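Local coordinates for protein alternansucrase (PDB 6HVG) that is a large multidomain member of glycosyl hydrolase family 70, built round a TIM-barrel-type catalytic region and carrying choline-binding-type repeats and a bound calcium ion, at residues D758-I770 with F777-Y789. Residues are numbered along the deposited sequence; the frame is centred on the assembly and turned at random.
Sequences DPIRKAMIDHGII and FTFDQLAQGMEFY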
loop_
_atom_site.group_PDB
_atom_site.type_symbol
_atom_site.label_atom_id
_atom_site.label_comp_id
_atom_site.label_asym_id
_atom_site.label_seq_id
_atom_site.Cartn_x
_atom_site.Cartn_y
_atom_site.Cartn_z
ATOM N N ASP A 758 10.766 0.311 3.101
ATOM C CA ASP A 758 10.659 -0.960 2.383
ATOM C C ASP A 758 11.839 -1.901 2.668
ATOM O O ASP A 758 11.638 -3.035 3.128
ATOM C CB ASP A 758 10.453 -0.731 0.883
ATOM C CG ASP A 758 8.995 -0.399 0.536
ATOM O OD1 ASP A 758 8.146 -0.270 1.465
ATOM O OD2 ASP A 758 8.702 -0.269 -0.668
ATOM N N PRO A 759 13.075 -1.453 2.421
ATOM C CA PRO A 759 14.202 -2.296 2.814
ATOM C C PRO A 759 14.171 -2.829 4.262
ATOM O O PRO A 759 14.392 -4.021 4.485
ATOM C CB PRO A 759 15.390 -1.368 2.602
ATOM C CG PRO A 759 14.984 -0.504 1.457
ATOM C CD PRO A 759 13.499 -0.337 1.560
ATOM N N ILE A 760 13.909 -1.962 5.237
ATOM C CA ILE A 760 13.865 -2.408 6.633
ATOM C C ILE A 760 12.841 -3.533 6.830
ATOM O O ILE A 760 13.086 -4.473 7.577
ATOM C CB ILE A 760 13.650 -1.219 7.599
ATOM C CG1 ILE A 760 14.980 -0.517 7.846
ATOM C CG2 ILE A 760 13.092 -1.662 8.946
ATOM C CD1 ILE A 760 14.932 0.990 7.730
ATOM N N ARG A 761 11.697 -3.440 6.161
ATOM C CA ARG A 761 10.657 -4.474 6.272
ATOM C C ARG A 761 11.006 -5.710 5.431
ATOM O O ARG A 761 10.840 -6.831 5.904
ATOM C CB ARG A 761 9.273 -3.918 5.903
ATOM C CG ARG A 761 8.746 -2.957 6.962
ATOM C CD ARG A 761 7.390 -2.375 6.634
ATOM N NE ARG A 761 7.449 -1.512 5.453
ATOM C CZ ARG A 761 6.434 -0.782 4.981
ATOM N NH1 ARG A 761 5.265 -0.803 5.589
ATOM N NH2 ARG A 761 6.594 -0.030 3.896
ATOM N N LYS A 762 11.503 -5.528 4.207
ATOM C CA LYS A 762 11.940 -6.670 3.368
ATOM C C LYS A 762 12.937 -7.520 4.126
ATOM O O LYS A 762 12.910 -8.737 4.037
ATOM C CB LYS A 762 12.604 -6.214 2.063
ATOM C CG LYS A 762 11.765 -5.288 1.195
ATOM C CD LYS A 762 11.790 -5.632 -0.292
ATOM C CE LYS A 762 11.229 -4.487 -1.161
ATOM N NZ LYS A 762 12.044 -3.221 -1.152
ATOM N N ALA A 763 13.806 -6.869 4.892
ATOM C CA ALA A 763 14.787 -7.568 5.723
ATOM C C ALA A 763 14.105 -8.411 6.797
ATOM O O ALA A 763 14.479 -9.554 7.016
ATOM C CB ALA A 763 15.737 -6.579 6.356
ATOM N N MET A 764 13.074 -7.860 7.428
ATOM C CA MET A 764 12.305 -8.583 8.457
ATOM C C MET A 764 11.558 -9.782 7.865
ATOM O O MET A 764 11.518 -10.853 8.455
ATOM C CB MET A 764 11.318 -7.642 9.145
ATOM C CG MET A 764 12.022 -6.521 9.891
ATOM S SD MET A 764 10.963 -5.253 10.597
ATOM C CE MET A 764 10.186 -6.152 11.960
ATOM N N ILE A 765 11.027 -9.591 6.659
ATOM C CA ILE A 765 10.304 -10.626 5.916
ATOM C C ILE A 765 11.249 -11.758 5.535
ATOM O O ILE A 765 10.944 -12.934 5.729
ATOM C CB ILE A 765 9.641 -10.048 4.634
ATOM C CG1 ILE A 765 8.594 -8.990 5.017
ATOM C CG2 ILE A 765 8.967 -11.142 3.836
ATOM C CD1 ILE A 765 7.964 -8.223 3.866
ATOM N N ASP A 766 12.406 -11.395 4.999
ATOM C CA ASP A 766 13.403 -12.372 4.566
ATOM C C ASP A 766 13.917 -13.260 5.697
ATOM O O ASP A 766 14.325 -14.371 5.439
ATOM C CB ASP A 766 14.591 -11.656 3.931
ATOM C CG ASP A 766 15.278 -12.483 2.862
ATOM O OD1 ASP A 766 14.599 -12.995 1.937
ATOM O OD2 ASP A 766 16.514 -12.598 2.935
ATOM N N HIS A 767 13.917 -12.763 6.932
ATOM C CA HIS A 767 14.373 -13.533 8.091
ATOM C C HIS A 767 13.203 -14.086 8.934
ATOM O O HIS A 767 13.382 -14.491 10.090
ATOM C CB HIS A 767 15.330 -12.675 8.945
ATOM C CG HIS A 767 16.696 -12.510 8.347
ATOM N ND1 HIS A 767 16.938 -11.708 7.251
ATOM C CD2 HIS A 767 17.889 -13.048 8.686
ATOM C CE1 HIS A 767 18.220 -11.762 6.936
ATOM N NE2 HIS A 767 18.819 -12.567 7.795
ATOM N N GLY A 768 12.013 -14.130 8.337
ATOM C CA GLY A 768 10.836 -14.716 8.980
ATOM C C GLY A 768 10.294 -13.985 10.196
ATOM O O GLY A 768 9.535 -14.559 10.974
ATOM N N ILE A 769 10.654 -12.718 10.367
ATOM C CA ILE A 769 10.210 -11.949 11.531
ATOM C C ILE A 769 8.764 -11.468 11.370
ATOM O O ILE A 769 8.008 -11.422 12.335
ATOM C CB ILE A 769 11.160 -10.779 11.804
ATOM C CG1 ILE A 769 12.561 -11.346 12.014
ATOM C CG2 ILE A 769 10.684 -9.988 13.024
ATOM C CD1 ILE A 769 13.544 -10.370 12.617
ATOM N N ILE A 770 8.389 -11.145 10.142
ATOM C CA ILE A 770 7.006 -10.859 9.808
ATOM C C ILE A 770 6.726 -11.527 8.485
ATOM O O ILE A 770 7.652 -11.924 7.767
ATOM C CB ILE A 770 6.746 -9.356 9.666
ATOM C CG1 ILE A 770 7.662 -8.751 8.590
ATOM C CG2 ILE A 770 6.954 -8.674 11.001
ATOM C CD1 ILE A 770 7.440 -7.274 8.355
ATOM N N PHE A 777 4.378 -5.208 13.773
ATOM C CA PHE A 777 5.578 -5.721 14.410
ATOM C C PHE A 777 5.850 -4.961 15.698
ATOM O O PHE A 777 5.577 -3.773 15.800
ATOM C CB PHE A 777 6.815 -5.739 13.477
ATOM C CG PHE A 777 7.139 -4.435 12.849
ATOM C CD1 PHE A 777 7.910 -3.508 13.527
ATOM C CD2 PHE A 777 6.711 -4.157 11.571
ATOM C CE1 PHE A 777 8.222 -2.300 12.965
ATOM C CE2 PHE A 777 7.037 -2.960 10.977
ATOM C CZ PHE A 777 7.793 -2.024 11.677
ATOM N N THR A 778 6.410 -5.672 16.667
ATOM C CA THR A 778 6.729 -5.122 17.953
ATOM C C THR A 778 8.115 -4.438 17.832
ATOM O O THR A 778 8.863 -4.656 16.886
ATOM C CB THR A 778 6.644 -6.246 19.031
ATOM O OG1 THR A 778 6.060 -5.713 20.214
ATOM C CG2 THR A 778 7.995 -6.833 19.370
ATOM N N PHE A 779 8.443 -3.595 18.792
ATOM C CA PHE A 779 9.756 -2.937 18.808
ATOM C C PHE A 779 10.926 -3.911 18.895
ATOM O O PHE A 779 11.945 -3.686 18.241
ATOM C CB PHE A 779 9.876 -1.924 19.950
ATOM C CG PHE A 779 9.500 -0.532 19.555
ATOM C CD1 PHE A 779 10.340 0.214 18.724
ATOM C CD2 PHE A 779 8.318 0.045 20.015
ATOM C CE1 PHE A 779 10.012 1.512 18.371
ATOM C CE2 PHE A 779 7.986 1.338 19.651
ATOM C CZ PHE A 779 8.827 2.067 18.822
ATOM N N ASP A 780 10.804 -4.967 19.701
ATOM C CA ASP A 780 11.800 -6.049 19.737
ATOM C C ASP A 780 11.951 -6.700 18.369
ATOM O O ASP A 780 13.054 -6.996 17.947
ATOM C CB ASP A 780 11.436 -7.109 20.796
ATOM C CG ASP A 780 11.139 -6.483 22.149
ATOM O OD1 ASP A 780 11.321 -7.158 23.183
ATOM O OD2 ASP A 780 10.724 -5.294 22.178
ATOM N N GLN A 781 10.832 -6.952 17.704
ATOM C CA GLN A 781 10.849 -7.524 16.371
ATOM C C GLN A 781 11.611 -6.604 15.426
ATOM O O GLN A 781 12.413 -7.067 14.614
ATOM C CB GLN A 781 9.425 -7.727 15.846
ATOM C CG GLN A 781 8.780 -9.060 16.197
ATOM C CD GLN A 781 7.306 -9.064 15.874
ATOM O OE1 GLN A 781 6.526 -8.456 16.584
ATOM N NE2 GLN A 781 6.925 -9.712 14.783
ATOM N N LEU A 782 11.364 -5.301 15.542
ATOM C CA LEU A 782 12.110 -4.324 14.751
ATOM C C LEU A 782 13.625 -4.374 15.011
ATOM O O LEU A 782 14.419 -4.365 14.065
ATOM C CB LEU A 782 11.602 -2.925 15.031
ATOM C CG LEU A 782 12.262 -1.763 14.275
ATOM C CD1 LEU A 782 12.267 -1.986 12.786
ATOM C CD2 LEU A 782 11.522 -0.472 14.611
ATOM N N ALA A 783 14.014 -4.452 16.285
ATOM C CA ALA A 783 15.426 -4.492 16.680
ATOM C C ALA A 783 16.189 -5.682 16.105
ATOM O O ALA A 783 17.337 -5.535 15.664
ATOM C CB ALA A 783 15.552 -4.477 18.196
ATOM N N GLN A 784 15.558 -6.854 16.118
ATOM C CA GLN A 784 16.160 -8.074 15.559
ATOM C C GLN A 784 16.367 -7.950 14.058
ATOM O O GLN A 784 17.418 -8.335 13.545
ATOM C CB GLN A 784 15.260 -9.284 15.782
ATOM C CG GLN A 784 15.096 -9.733 17.221
ATOM C CD GLN A 784 13.980 -10.760 17.375
ATOM O OE1 GLN A 784 13.413 -11.247 16.388
ATOM N NE2 GLN A 784 13.655 -11.083 18.617
ATOM N N GLY A 785 15.354 -7.420 13.365
ATOM C CA GLY A 785 15.430 -7.205 11.925
ATOM C C GLY A 785 16.530 -6.219 11.599
ATOM O O GLY A 785 17.308 -6.398 10.663
ATOM N N MET A 786 16.599 -5.175 12.411
ATOM C CA MET A 786 17.590 -4.132 12.238
ATOM C C MET A 786 19.006 -4.656 12.287
ATOM O O MET A 786 19.863 -4.154 11.553
ATOM C CB MET A 786 17.392 -3.033 13.282
ATOM C CG MET A 786 16.259 -2.082 12.931
ATOM S SD MET A 786 16.530 -1.269 11.343
ATOM C CE MET A 786 15.253 -0.025 11.443
ATOM N N GLU A 787 19.256 -5.657 13.127
ATOM C CA GLU A 787 20.590 -6.265 13.182
ATOM C C GLU A 787 20.991 -6.914 11.840
ATOM O O GLU A 787 22.160 -6.837 11.449
ATOM C CB GLU A 787 20.719 -7.250 14.357
ATOM C CG GLU A 787 20.813 -6.572 15.725
ATOM C CD GLU A 787 22.017 -5.613 15.869
ATOM O OE1 GLU A 787 23.187 -6.059 15.770
ATOM O OE2 GLU A 787 21.797 -4.393 16.084
ATOM N N PHE A 788 20.033 -7.517 11.132
ATOM C CA PHE A 788 20.302 -8.087 9.796
ATOM C C PHE A 788 20.509 -6.986 8.759
ATOM O O PHE A 788 21.376 -7.088 7.879
ATOM C CB PHE A 788 19.167 -9.041 9.344
ATOM C CG PHE A 788 18.982 -10.247 10.244
ATOM C CD1 PHE A 788 20.012 -11.176 10.410
ATOM C CD2 PHE A 788 17.789 -10.444 10.940
ATOM C CE1 PHE A 788 19.856 -12.260 11.258
ATOM C CE2 PHE A 788 17.632 -11.531 11.778
ATOM C CZ PHE A 788 18.669 -12.435 11.943
ATOM N N TYR A 789 19.684 -5.946 8.880
ATOM C CA TYR A 789 19.740 -4.770 8.017
ATOM C C TYR A 789 21.101 -4.079 8.118
ATOM O O TYR A 789 21.693 -3.722 7.095
ATOM C CB TYR A 789 18.612 -3.814 8.409
ATOM C CG TYR A 789 18.515 -2.521 7.636
ATOM C CD1 TYR A 789 17.955 -2.483 6.375
ATOM C CD2 TYR A 789 18.948 -1.332 8.191
ATOM C CE1 TYR A 789 17.840 -1.291 5.676
ATOM C CE2 TYR A 789 18.852 -0.135 7.500
ATOM C CZ TYR A 789 18.286 -0.119 6.244
ATOM O OH TYR A 789 18.146 1.065 5.556
#
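Met764 lies against Gly785 where two consecutive helices, 757-766 and 779-793, form an orthogonal pair joined by a connecting loop within the glycosyl hydrolase family 70 region; their segments 758-766 and 779-789 cross at 97° with axes 8.6 Å apart. With no side chain at Gly785, Met764 CG comes to 4.0 Å from Gly785 CA. A Schellman motif with Gly768 as its C' residue ends the first helix, and just beyond it Ile769 CD1 also packs on Gly785.

Aromatic contacts flank this crossing. Met764 makes a Met-aromatic contact, SD standing almost on the normal of the Phe777 ring, 4.4 Å from its centroid; a bend at chi3 (71°) brings CE over the same face, while Phe1105 meets Phe777 edge-to-face. Ile760 CG1 sits over the centre of the Tyr789 ring, 3.6 Å above it, and also touches Met786 CE; Pro759 CB adjoins the ring edge, and the Tyr789 hydroxyl is hydrogen-bonded to Glu832. At the more exposed side His767 and Phe788 stack face to face, planes 19° apart and centroids 3.6 Å apart, and His767 ND1 donates a hydrogen bond to Ala763 O.

Polar contact concentrates on the Gln781 amide, gripped at both ends: OE1 accepts from Thr778 N, which approaches from above the carbonyl plane, and NE2 donates to Ile769 O at 3.2 Å, the acceptor lying in the amide plane.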